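Local coordinates for structural protein VP1 (PDB 4U60), which forms the pentameric building block of a polyomavirus capsid and binds sialylated glycans such as the GM1 oligosaccharide, at residues C[138-150]-C[167-181]. Numbering follows the deposited sequence.
Sequences EPLELQFLTGNYR and QSTQGLNPHYKQKLT. With GOL (glycerol), chain M.
Y149 lies against the 3-10 segment 167-170. CA of Q167 sits over one face of the Y149 ring, a CH-pi contact 3.9 Å from the ring centroid. CG of R150 covers the opposite face, so the ring is sandwiched between the two. CG of Y149 lies between backbone N and carbonyl carbon (chi1 79°), which turns the ring toward Q167. OH of Y149 is hydrogen-bonded to D41 of the second subunit.

At the ring edge, near its plane, comes OE1 of Q170. OE1 of Q170 accepts a hydrogen bond from the backbone N of Y149 at 2.9 Å, in the carbonyl plane of its amide and on a lone pair. The Q170 chain is extended beyond CG (chi2 179°), and CG of Q170 passes 3.4 Å from O of T146. Its NE2 donates to a glycerol, probably from the crystallisation liquor, and to O of Y43 of the second subunit.

Q143 bends at chi2 (66°), and its amide turns back onto the 173-176 turn. NE2 of Q143 donates to O of N173 at 3.0 Å. It also donates to O of F144; both acceptors lie close to the amide plane. N of Y176 reaches O of N173 from the other face of that carbonyl. OE1 of Q143 rests 3.5 Å from CD2 of L172. CB of T169 meets the F144 ring at its edge, 3.5 Å from CE2 of F144.

Strands 141-144 and 177-179 pair antiparallel, with L142 and Q178 as a hydrogen-bonded pair. CD1 of L142 packs 4.0 Å from CB of L180. Strand 141-144 is central in a small three-stranded sheet, with 191-193 along its other edge. W191 meets F144 edge-to-face. This sheet lies beside the jelly-roll strands: L140 packs on strand 201-208 and L180 on strand 241-254.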
loop_
_atom_site.group_PDB
_atom_site.type_symbol
_atom_site.label_atom_id
_atom_site.label_comp_id
_atom_site.label_asym_id
_atom_site.label_seq_id
_atom_site.Cartn_x
_atom_site.Cartn_y
_atom_site.Cartn_z
ATOM N N GLU C 138 31.053 13.889 -4.860
ATOM C CA GLU C 138 31.208 15.343 -4.842
ATOM C C GLU C 138 29.944 15.871 -4.149
ATOM O O GLU C 138 29.025 15.106 -3.925
ATOM C CB GLU C 138 31.350 15.873 -6.261
ATOM C CG GLU C 138 30.181 15.560 -7.169
ATOM C CD GLU C 138 30.520 15.899 -8.591
ATOM O OE1 GLU C 138 30.168 17.012 -9.016
ATOM O OE2 GLU C 138 31.170 15.080 -9.282
ATOM N N PRO C 139 29.905 17.152 -3.785
ATOM C CA PRO C 139 28.715 17.642 -3.085
ATOM C C PRO C 139 27.422 17.480 -3.873
ATOM O O PRO C 139 27.417 17.553 -5.106
ATOM C CB PRO C 139 29.013 19.120 -2.887
ATOM C CG PRO C 139 30.510 19.165 -2.770
ATOM C CD PRO C 139 30.993 18.152 -3.798
ATOM N N LEU C 140 26.351 17.202 -3.142
ATOM C CA LEU C 140 25.033 17.118 -3.744
ATOM C C LEU C 140 24.722 18.467 -4.374
ATOM O O LEU C 140 24.875 19.497 -3.732
ATOM C CB LEU C 140 23.986 16.755 -2.700
ATOM C CG LEU C 140 22.535 16.702 -3.171
ATOM C CD1 LEU C 140 22.269 15.569 -4.162
ATOM C CD2 LEU C 140 21.582 16.601 -1.986
ATOM N N GLU C 141 24.304 18.450 -5.636
ATOM C CA GLU C 141 23.990 19.660 -6.366
ATOM C C GLU C 141 22.513 19.969 -6.153
ATOM O O GLU C 141 21.674 19.092 -6.259
ATOM C CB GLU C 141 24.374 19.506 -7.836
ATOM C CG GLU C 141 25.886 19.532 -7.999
ATOM C CD GLU C 141 26.400 18.908 -9.286
ATOM O OE1 GLU C 141 26.033 17.751 -9.585
ATOM O OE2 GLU C 141 27.244 19.569 -9.958
ATOM N N LEU C 142 22.237 21.224 -5.816
ATOM C CA LEU C 142 20.910 21.654 -5.368
ATOM C C LEU C 142 20.259 22.626 -6.347
ATOM O O LEU C 142 20.948 23.428 -7.006
ATOM C CB LEU C 142 21.006 22.353 -4.015
ATOM C CG LEU C 142 21.568 21.538 -2.846
ATOM C CD1 LEU C 142 21.775 22.437 -1.634
ATOM C CD2 LEU C 142 20.665 20.358 -2.508
ATOM N N GLN C 143 18.935 22.561 -6.372
ATOM C CA GLN C 143 18.055 23.485 -7.096
ATOM C C GLN C 143 17.196 24.187 -6.060
ATOM O O GLN C 143 16.655 23.556 -5.158
ATOM C CB GLN C 143 17.172 22.725 -8.085
ATOM C CG GLN C 143 16.044 23.536 -8.718
ATOM C CD GLN C 143 16.555 24.634 -9.622
ATOM O OE1 GLN C 143 17.400 24.403 -10.496
ATOM N NE2 GLN C 143 16.079 25.846 -9.397
ATOM N N PHE C 144 17.091 25.503 -6.152
ATOM C CA PHE C 144 16.175 26.254 -5.297
ATOM C C PHE C 144 14.753 26.113 -5.835
ATOM O O PHE C 144 14.499 26.302 -7.032
ATOM C CB PHE C 144 16.581 27.728 -5.289
ATOM C CG PHE C 144 15.859 28.571 -4.277
ATOM C CD1 PHE C 144 16.246 28.574 -2.960
ATOM C CD2 PHE C 144 14.792 29.371 -4.657
ATOM C CE1 PHE C 144 15.609 29.364 -2.018
ATOM C CE2 PHE C 144 14.144 30.165 -3.723
ATOM C CZ PHE C 144 14.523 30.129 -2.410
ATOM N N LEU C 145 13.813 25.814 -4.947
ATOM C CA LEU C 145 12.382 25.838 -5.292
ATOM C C LEU C 145 11.594 25.945 -4.011
ATOM O O LEU C 145 11.832 25.180 -3.076
ATOM C CB LEU C 145 11.962 24.606 -6.098
ATOM C CG LEU C 145 10.556 24.669 -6.702
ATOM C CD1 LEU C 145 10.455 23.827 -7.960
ATOM C CD2 LEU C 145 9.473 24.284 -5.722
ATOM N N THR C 146 10.682 26.912 -3.944
ATOM C CA THR C 146 9.978 27.226 -2.712
ATOM C C THR C 146 8.478 27.365 -2.919
ATOM O O THR C 146 8.002 27.729 -4.003
ATOM C CB THR C 146 10.498 28.540 -2.076
ATOM O OG1 THR C 146 9.773 28.822 -0.870
ATOM C CG2 THR C 146 10.388 29.724 -3.041
ATOM N N GLY C 147 7.729 27.091 -1.859
ATOM C CA GLY C 147 6.305 27.346 -1.817
ATOM C C GLY C 147 5.935 28.819 -1.742
ATOM O O GLY C 147 4.782 29.183 -1.981
ATOM N N ASN C 148 6.887 29.653 -1.343
ATOM C CA ASN C 148 6.637 31.102 -1.197
ATOM C C ASN C 148 7.902 31.878 -1.492
ATOM O O ASN C 148 8.830 31.892 -0.695
ATOM C CB ASN C 148 6.137 31.451 0.229
ATOM C CG ASN C 148 5.931 32.945 0.431
ATOM O OD1 ASN C 148 5.899 33.714 -0.528
ATOM N ND2 ASN C 148 5.805 33.371 1.683
ATOM N N TYR C 149 7.940 32.541 -2.649
ATOM C CA TYR C 149 9.160 33.247 -3.040
ATOM C C TYR C 149 9.576 34.319 -2.067
ATOM O O TYR C 149 10.755 34.679 -2.005
ATOM C CB TYR C 149 9.024 33.846 -4.444
ATOM C CG TYR C 149 8.248 35.149 -4.569
ATOM C CD1 TYR C 149 6.876 35.150 -4.783
ATOM C CD2 TYR C 149 8.899 36.385 -4.508
ATOM C CE1 TYR C 149 6.149 36.337 -4.905
ATOM C CE2 TYR C 149 8.194 37.578 -4.632
ATOM C CZ TYR C 149 6.821 37.551 -4.851
ATOM O OH TYR C 149 6.124 38.733 -4.975
ATOM N N ARG C 150 8.620 34.850 -1.317
ATOM C CA ARG C 150 8.872 35.939 -0.388
ATOM C C ARG C 150 9.436 35.537 0.979
ATOM O O ARG C 150 9.711 36.408 1.815
ATOM C CB ARG C 150 7.568 36.685 -0.116
ATOM C CG ARG C 150 6.829 37.219 -1.335
ATOM C CD ARG C 150 5.442 37.718 -0.871
ATOM N NE ARG C 150 4.573 38.231 -1.940
ATOM C CZ ARG C 150 4.551 39.506 -2.363
ATOM N NH1 ARG C 150 5.348 40.426 -1.823
ATOM N NH2 ARG C 150 3.727 39.878 -3.341
ATOM N N GLN C 167 9.549 35.928 -8.032
ATOM C CA GLN C 167 8.356 35.139 -8.281
ATOM C C GLN C 167 8.628 33.759 -8.880
ATOM O O GLN C 167 7.950 32.785 -8.562
ATOM C CB GLN C 167 7.411 35.898 -9.218
ATOM C CG GLN C 167 6.622 37.025 -8.554
ATOM C CD GLN C 167 7.338 38.352 -8.476
ATOM O OE1 GLN C 167 8.549 38.484 -8.766
ATOM N NE2 GLN C 167 6.584 39.372 -8.082
ATOM N N SER C 168 9.605 33.701 -9.761
ATOM C CA SER C 168 9.877 32.516 -10.564
ATOM C C SER C 168 10.411 31.358 -9.758
ATOM O O SER C 168 10.406 30.210 -10.243
ATOM C CB SER C 168 10.856 32.865 -11.678
ATOM O OG SER C 168 12.101 33.343 -11.144
ATOM N N THR C 169 10.812 31.609 -8.515
ATOM C CA THR C 169 11.360 30.543 -7.673
ATOM C C THR C 169 10.300 29.613 -7.079
ATOM O O THR C 169 10.641 28.651 -6.400
ATOM C CB THR C 169 12.229 31.098 -6.532
ATOM O OG1 THR C 169 11.409 31.880 -5.652
ATOM C CG2 THR C 169 13.387 31.902 -7.080
ATOM N N GLN C 170 9.013 29.885 -7.345
ATOM C CA GLN C 170 7.939 28.944 -7.022
ATOM C C GLN C 170 7.809 27.834 -8.075
ATOM O O GLN C 170 7.102 26.849 -7.834
ATOM C CB GLN C 170 6.613 29.669 -6.762
ATOM C CG GLN C 170 6.707 30.532 -5.530
ATOM C CD GLN C 170 5.485 31.331 -5.173
ATOM O OE1 GLN C 170 5.536 32.133 -4.234
ATOM N NE2 GLN C 170 4.368 31.116 -5.890
ATOM N N GLY C 171 8.523 28.017 -9.184
ATOM C CA GLY C 171 8.737 26.999 -10.209
ATOM C C GLY C 171 10.226 26.710 -10.238
ATOM O O GLY C 171 10.939 26.992 -9.272
ATOM N N LEU C 172 10.704 26.188 -11.363
ATOM C CA LEU C 172 12.126 25.901 -11.524
ATOM C C LEU C 172 12.768 27.067 -12.273
ATOM O O LEU C 172 12.499 27.289 -13.458
ATOM C CB LEU C 172 12.311 24.574 -12.272
ATOM C CG LEU C 172 13.679 23.885 -12.158
ATOM C CD1 LEU C 172 13.583 22.457 -12.684
ATOM C CD2 LEU C 172 14.789 24.650 -12.866
ATOM N N ASN C 173 13.597 27.831 -11.559
ATOM C CA ASN C 173 14.410 28.879 -12.151
ATOM C C ASN C 173 15.861 28.388 -12.008
ATOM O O ASN C 173 16.405 28.371 -10.907
ATOM C CB ASN C 173 14.217 30.249 -11.489
ATOM C CG ASN C 173 15.097 31.319 -12.103
ATOM O OD1 ASN C 173 16.159 31.019 -12.654
ATOM N ND2 ASN C 173 14.683 32.591 -12.013
ATOM N N PRO C 174 16.474 27.987 -13.127
ATOM C CA PRO C 174 17.797 27.346 -13.003
ATOM C C PRO C 174 18.940 28.299 -12.695
ATOM O O PRO C 174 20.093 27.858 -12.524
ATOM C CB PRO C 174 17.983 26.711 -14.377
ATOM C CG PRO C 174 17.237 27.624 -15.306
ATOM C CD PRO C 174 16.000 27.990 -14.518
ATOM N N HIS C 175 18.643 29.601 -12.617
ATOM C CA HIS C 175 19.626 30.573 -12.123
ATOM C C HIS C 175 19.790 30.542 -10.616
ATOM O O HIS C 175 20.629 31.255 -10.079
ATOM C CB HIS C 175 19.226 31.979 -12.567
ATOM C CG HIS C 175 19.293 32.158 -14.040
ATOM N ND1 HIS C 175 18.206 32.027 -14.876
ATOM C CD2 HIS C 175 20.358 32.423 -14.834
ATOM C CE1 HIS C 175 18.595 32.228 -16.124
ATOM N NE2 HIS C 175 19.891 32.481 -16.124
ATOM N N TYR C 176 18.972 29.751 -9.919
ATOM C CA TYR C 176 19.024 29.649 -8.461
ATOM C C TYR C 176 19.441 28.221 -8.061
ATOM O O TYR C 176 18.607 27.323 -7.862
ATOM C CB TYR C 176 17.654 29.979 -7.851
ATOM C CG TYR C 176 17.237 31.431 -7.856
ATOM C CD1 TYR C 176 16.822 32.058 -9.016
ATOM C CD2 TYR C 176 17.222 32.169 -6.672
ATOM C CE1 TYR C 176 16.445 33.389 -9.022
ATOM C CE2 TYR C 176 16.823 33.494 -6.655
ATOM C CZ TYR C 176 16.430 34.108 -7.824
ATOM O OH TYR C 176 16.046 35.434 -7.812
ATOM N N LYS C 177 20.745 28.006 -7.983
ATOM C CA LYS C 177 21.309 26.700 -7.655
ATOM C C LYS C 177 22.349 26.842 -6.540
ATOM O O LYS C 177 22.709 27.960 -6.143
ATOM C CB LYS C 177 21.906 26.067 -8.917
ATOM C CG LYS C 177 20.855 25.695 -9.958
ATOM C CD LYS C 177 21.423 24.998 -11.172
ATOM C CE LYS C 177 20.311 24.525 -12.102
ATOM N NZ LYS C 177 20.845 23.533 -13.058
ATOM N N GLN C 178 22.818 25.710 -6.018
ATOM C CA GLN C 178 23.802 25.686 -4.930
ATOM C C GLN C 178 24.363 24.279 -4.861
ATOM O O GLN C 178 23.952 23.406 -5.620
ATOM C CB GLN C 178 23.183 26.081 -3.580
ATOM C CG GLN C 178 23.562 27.469 -3.072
ATOM C CD GLN C 178 24.982 27.511 -2.527
ATOM O OE1 GLN C 178 25.761 26.563 -2.690
ATOM N NE2 GLN C 178 25.327 28.614 -1.858
ATOM N N LYS C 179 25.305 24.090 -3.952
ATOM C CA LYS C 179 25.837 22.771 -3.626
ATOM C C LYS C 179 25.768 22.601 -2.126
ATOM O O LYS C 179 26.012 23.541 -1.383
ATOM C CB LYS C 179 27.292 22.644 -4.070
ATOM C CG LYS C 179 27.449 22.687 -5.579
ATOM C CD LYS C 179 28.853 22.385 -6.026
ATOM C CE LYS C 179 28.932 22.384 -7.540
ATOM N NZ LYS C 179 30.323 22.167 -7.981
ATOM N N LEU C 180 25.439 21.396 -1.694
ATOM C CA LEU C 180 25.291 21.085 -0.278
ATOM C C LEU C 180 26.665 20.887 0.352
ATOM O O LEU C 180 27.210 19.778 0.377
ATOM C CB LEU C 180 24.420 19.851 -0.102
ATOM C CG LEU C 180 24.120 19.360 1.327
ATOM C CD1 LEU C 180 23.695 20.499 2.238
ATOM C CD2 LEU C 180 23.080 18.249 1.316
ATOM N N THR C 181 27.214 21.988 0.861
ATOM C CA THR C 181 28.572 22.031 1.410
ATOM C C THR C 181 28.653 22.326 2.906
ATOM O O THR C 181 29.754 22.478 3.444
ATOM C CB THR C 181 29.379 23.092 0.659
ATOM O OG1 THR C 181 28.689 24.343 0.743
ATOM C CG2 THR C 181 29.556 22.701 -0.817
HETATM C C1 GOL M . -0.241 31.382 -2.853
HETATM O O1 GOL M . -1.074 32.229 -2.037
HETATM C C2 GOL M . 1.207 31.876 -2.856
HETATM O O2 GOL M . 1.729 31.973 -4.179
HETATM C C3 GOL M . 2.112 30.908 -2.133
HETATM O O3 GOL M . 2.906 31.624 -1.198
HETATM O O HOH W 1 26.672 17.060 -0.291
HETATM O O HOH W 2 13.397 28.098 -8.777
HETATM O O HOH W 3 12.569 33.831 -4.045
#